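Local coordinates for protein AdeR (Acinetobacter baumannii, PDB 5X5L) that is a response regulator of a two-component system whose C-terminal domain, the part present here, binds DNA of an intercistronic region, at residues F49-L54 with T68-V73. Sequence-based numbering, arbitrary orientation.
Sequences FTRGEL and TVDSHV. With nucleotides of chain J; nucleotides of chain I.
R51 and V69 are the nearest CA pair, 6.2 Å apart, where the first turn of helix 51-58 meets helix 66-81. That turn begins with a capping box: E53 N donates to T50 OG1 (3.2 Å), and T50 N returns a bond to the anti lone pair of E53 OE1 (3.0 Å). Across the interface, V69 divides its two methyls. CG1 lies 3.8 Å from L54 CD1, placed there by a chi1 of -178° that sets it anti to the backbone N, and the two side chains cross at about a right angle; CG2 packs on the carbonyl O and CB of R51. V73 adds a looser apolar contact one turn on, and Y97 of strand 96-98 also touches L54 and V73. These elements belong to the winged helix-turn-helix domain of the OmpR/PhoB family, in which helix 66-81 is the recognition helix. Its outward face meets DNA here: H72 NE2 donates to OP2 of DC16 of chain J (2.7 Å), and T68 OG1 bonds a phosphate oxygen of DC17 of the same strand. R51, extended from CG to NE, meets the D70 carboxylate through NE and NH2, one nitrogen to each oxygen. NE reaches the syn lone pair of OD1 (2.6 Å, 146°), whereas NH2 meets OD2 from above the carboxylate plane (3.2 Å); the two flat groups are turned 59° apart. D70 OD2 also pairs with R67, so this carboxylate probably offsets two neighbouring positive charges. The remaining nitrogen, R51 NH1, makes a weak bond to OP1 of DG5 of chain I at 3.3 Å, and OP2 of that phosphate lies over one face of the guanidinium.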
loop_
_atom_site.group_PDB
_atom_site.type_symbol
_atom_site.label_atom_id
_atom_site.label_comp_id
_atom_site.label_asym_id
_atom_site.label_seq_id
_atom_site.Cartn_x
_atom_site.Cartn_y
_atom_site.Cartn_z
ATOM N N PHE C 49 29.030 -9.072 -10.754
ATOM C CA PHE C 49 28.891 -7.622 -10.608
ATOM C C PHE C 49 30.114 -7.095 -9.897
ATOM O O PHE C 49 30.551 -7.687 -8.918
ATOM C CB PHE C 49 27.638 -7.282 -9.803
ATOM C CG PHE C 49 26.369 -7.663 -10.500
ATOM C CD1 PHE C 49 25.869 -8.959 -10.426
ATOM C CD2 PHE C 49 25.693 -6.736 -11.267
ATOM C CE1 PHE C 49 24.710 -9.314 -11.077
ATOM C CE2 PHE C 49 24.523 -7.082 -11.932
ATOM C CZ PHE C 49 24.026 -8.378 -11.831
ATOM N N THR C 50 30.673 -5.994 -10.384
ATOM C CA THR C 50 31.798 -5.353 -9.703
ATOM C C THR C 50 31.269 -4.569 -8.498
ATOM O O THR C 50 30.066 -4.353 -8.344
ATOM C CB THR C 50 32.574 -4.384 -10.628
ATOM O OG1 THR C 50 31.695 -3.368 -11.138
ATOM C CG2 THR C 50 33.146 -5.105 -11.815
ATOM N N ARG C 51 32.187 -4.158 -7.639
ATOM C CA ARG C 51 31.847 -3.347 -6.474
ATOM C C ARG C 51 31.330 -1.982 -6.915
ATOM O O ARG C 51 30.407 -1.452 -6.305
ATOM C CB ARG C 51 33.045 -3.205 -5.533
ATOM C CG ARG C 51 33.435 -4.519 -4.883
ATOM C CD ARG C 51 34.755 -4.450 -4.150
ATOM N NE ARG C 51 34.951 -5.576 -3.257
ATOM C CZ ARG C 51 35.383 -6.788 -3.606
ATOM N NH1 ARG C 51 35.687 -7.077 -4.864
ATOM N NH2 ARG C 51 35.507 -7.732 -2.673
ATOM N N GLY C 52 31.918 -1.434 -7.974
ATOM C CA GLY C 52 31.466 -0.177 -8.566
ATOM C C GLY C 52 30.029 -0.216 -9.059
ATOM O O GLY C 52 29.286 0.762 -8.889
ATOM N N GLU C 53 29.632 -1.335 -9.670
ATOM C CA GLU C 53 28.253 -1.516 -10.136
ATOM C C GLU C 53 27.272 -1.626 -8.985
ATOM O O GLU C 53 26.214 -1.005 -9.015
ATOM C CB GLU C 53 28.114 -2.756 -11.012
ATOM C CG GLU C 53 28.811 -2.662 -12.352
ATOM C CD GLU C 53 28.644 -3.921 -13.166
ATOM O OE1 GLU C 53 29.084 -4.999 -12.722
ATOM O OE2 GLU C 53 28.038 -3.845 -14.246
ATOM N N LEU C 54 27.619 -2.420 -7.977
ATOM C CA LEU C 54 26.780 -2.570 -6.786
ATOM C C LEU C 54 26.633 -1.245 -6.026
ATOM O O LEU C 54 25.544 -0.934 -5.545
ATOM C CB LEU C 54 27.332 -3.655 -5.863
ATOM C CG LEU C 54 27.301 -5.080 -6.435
ATOM C CD1 LEU C 54 28.157 -6.019 -5.587
ATOM C CD2 LEU C 54 25.875 -5.598 -6.542
ATOM N N THR C 68 32.985 -0.972 1.741
ATOM C CA THR C 68 31.623 -0.825 2.291
ATOM C C THR C 68 30.593 -1.679 1.542
ATOM O O THR C 68 29.656 -2.185 2.141
ATOM C CB THR C 68 31.178 0.647 2.325
ATOM O OG1 THR C 68 32.026 1.364 3.218
ATOM C CG2 THR C 68 29.744 0.796 2.803
ATOM N N VAL C 69 30.752 -1.803 0.229
ATOM C CA VAL C 69 29.987 -2.776 -0.560
ATOM C C VAL C 69 30.109 -4.180 0.013
ATOM O O VAL C 69 29.108 -4.843 0.164
ATOM C CB VAL C 69 30.496 -2.866 -2.041
ATOM C CG1 VAL C 69 29.643 -3.852 -2.845
ATOM C CG2 VAL C 69 30.550 -1.503 -2.713
ATOM N N ASP C 70 31.319 -4.614 0.328
ATOM C CA ASP C 70 31.569 -5.947 0.878
ATOM C C ASP C 70 30.738 -6.173 2.141
ATOM O O ASP C 70 30.120 -7.233 2.295
ATOM C CB ASP C 70 33.058 -6.195 1.211
ATOM C CG ASP C 70 33.996 -5.989 0.036
ATOM O OD1 ASP C 70 33.545 -5.526 -1.038
ATOM O OD2 ASP C 70 35.197 -6.307 0.188
ATOM N N SER C 71 30.694 -5.163 3.010
ATOM C CA SER C 71 29.963 -5.288 4.271
ATOM C C SER C 71 28.456 -5.411 4.056
ATOM O O SER C 71 27.804 -6.190 4.755
ATOM C CB SER C 71 30.268 -4.113 5.205
ATOM O OG SER C 71 30.051 -4.466 6.555
ATOM N N HIS C 72 27.899 -4.673 3.090
ATOM C CA HIS C 72 26.477 -4.827 2.768
ATOM C C HIS C 72 26.167 -6.227 2.263
ATOM O O HIS C 72 25.133 -6.796 2.608
ATOM C CB HIS C 72 25.973 -3.801 1.749
ATOM C CG HIS C 72 25.813 -2.418 2.303
ATOM N ND1 HIS C 72 24.773 -2.065 3.143
ATOM C CD2 HIS C 72 26.533 -1.295 2.104
ATOM C CE1 HIS C 72 24.883 -0.789 3.458
ATOM N NE2 HIS C 72 25.943 -0.299 2.840
ATOM N N VAL C 73 27.073 -6.770 1.447
ATOM C CA VAL C 73 26.916 -8.111 0.879
ATOM C C VAL C 73 27.032 -9.147 1.983
ATOM O O VAL C 73 26.249 -10.093 2.009
ATOM C CB VAL C 73 27.942 -8.375 -0.252
ATOM C CG1 VAL C 73 27.911 -9.822 -0.725
ATOM C CG2 VAL C 73 27.682 -7.439 -1.436
ATOM P P DC J 16 26.256 3.707 2.339
ATOM O OP1 DC J 16 26.185 4.739 1.273
ATOM O OP2 DC J 16 26.127 2.273 1.994
ATOM O "O5'" DC J 16 27.610 3.901 3.139
ATOM C "C5'" DC J 16 27.964 5.184 3.670
ATOM C "C4'" DC J 16 28.951 4.991 4.794
ATOM O "O4'" DC J 16 28.378 4.111 5.776
ATOM C "C3'" DC J 16 30.253 4.325 4.357
ATOM O "O3'" DC J 16 31.257 5.322 4.165
ATOM C "C2'" DC J 16 30.552 3.317 5.461
ATOM C "C1'" DC J 16 29.435 3.489 6.474
ATOM N N1 DC J 16 28.905 2.252 7.080
ATOM C C2 DC J 16 29.043 2.062 8.457
ATOM O O2 DC J 16 29.659 2.909 9.119
ATOM N N3 DC J 16 28.524 0.950 9.027
ATOM C C4 DC J 16 27.883 0.052 8.274
ATOM N N4 DC J 16 27.393 -1.034 8.876
ATOM C C5 DC J 16 27.720 0.225 6.870
ATOM C C6 DC J 16 28.236 1.332 6.321
ATOM P P DC J 17 32.680 4.919 3.585
ATOM O OP1 DC J 17 33.317 6.126 3.010
ATOM O OP2 DC J 17 32.515 3.718 2.737
ATOM O "O5'" DC J 17 33.485 4.545 4.900
ATOM C "C5'" DC J 17 33.604 5.478 5.984
ATOM C "C4'" DC J 17 34.211 4.786 7.180
ATOM O "O4'" DC J 17 33.305 3.765 7.653
ATOM C "C3'" DC J 17 35.543 4.089 6.891
ATOM O "O3'" DC J 17 36.544 4.679 7.727
ATOM C "C2'" DC J 17 35.254 2.611 7.107
ATOM C "C1'" DC J 17 34.031 2.604 7.999
ATOM N N1 DC J 17 33.115 1.454 7.858
ATOM C C2 DC J 17 32.693 0.780 9.007
ATOM O O2 DC J 17 33.145 1.128 10.107
ATOM N N3 DC J 17 31.824 -0.249 8.888
ATOM C C4 DC J 17 31.359 -0.595 7.687
ATOM N N4 DC J 17 30.506 -1.619 7.615
ATOM C C5 DC J 17 31.747 0.097 6.503
ATOM C C6 DC J 17 32.613 1.108 6.635
ATOM P P DG I 5 38.853 -9.146 -3.212
ATOM O OP1 DG I 5 37.924 -9.486 -4.314
ATOM O OP2 DG I 5 39.132 -7.720 -2.900
ATOM O "O5'" DG I 5 38.313 -9.924 -1.936
ATOM C "C5'" DG I 5 38.140 -11.352 -1.984
ATOM C "C4'" DG I 5 37.382 -11.857 -0.777
ATOM O "O4'" DG I 5 38.216 -11.711 0.395
ATOM C "C3'" DG I 5 36.061 -11.154 -0.442
ATOM O "O3'" DG I 5 35.122 -12.161 -0.041
ATOM C "C2'" DG I 5 36.459 -10.176 0.652
ATOM C "C1'" DG I 5 37.545 -10.941 1.381
ATOM N N9 DG I 5 38.548 -10.128 2.062
ATOM C C8 DG I 5 39.312 -9.108 1.541
ATOM N N7 DG I 5 40.144 -8.593 2.408
ATOM C C5 DG I 5 39.937 -9.336 3.561
ATOM C C6 DG I 5 40.561 -9.251 4.834
ATOM O O6 DG I 5 41.448 -8.472 5.210
ATOM N N1 DG I 5 40.043 -10.195 5.719
ATOM C C2 DG I 5 39.059 -11.108 5.414
ATOM N N2 DG I 5 38.694 -11.942 6.400
ATOM N N3 DG I 5 38.475 -11.201 4.230
ATOM C C4 DG I 5 38.962 -10.293 3.359
#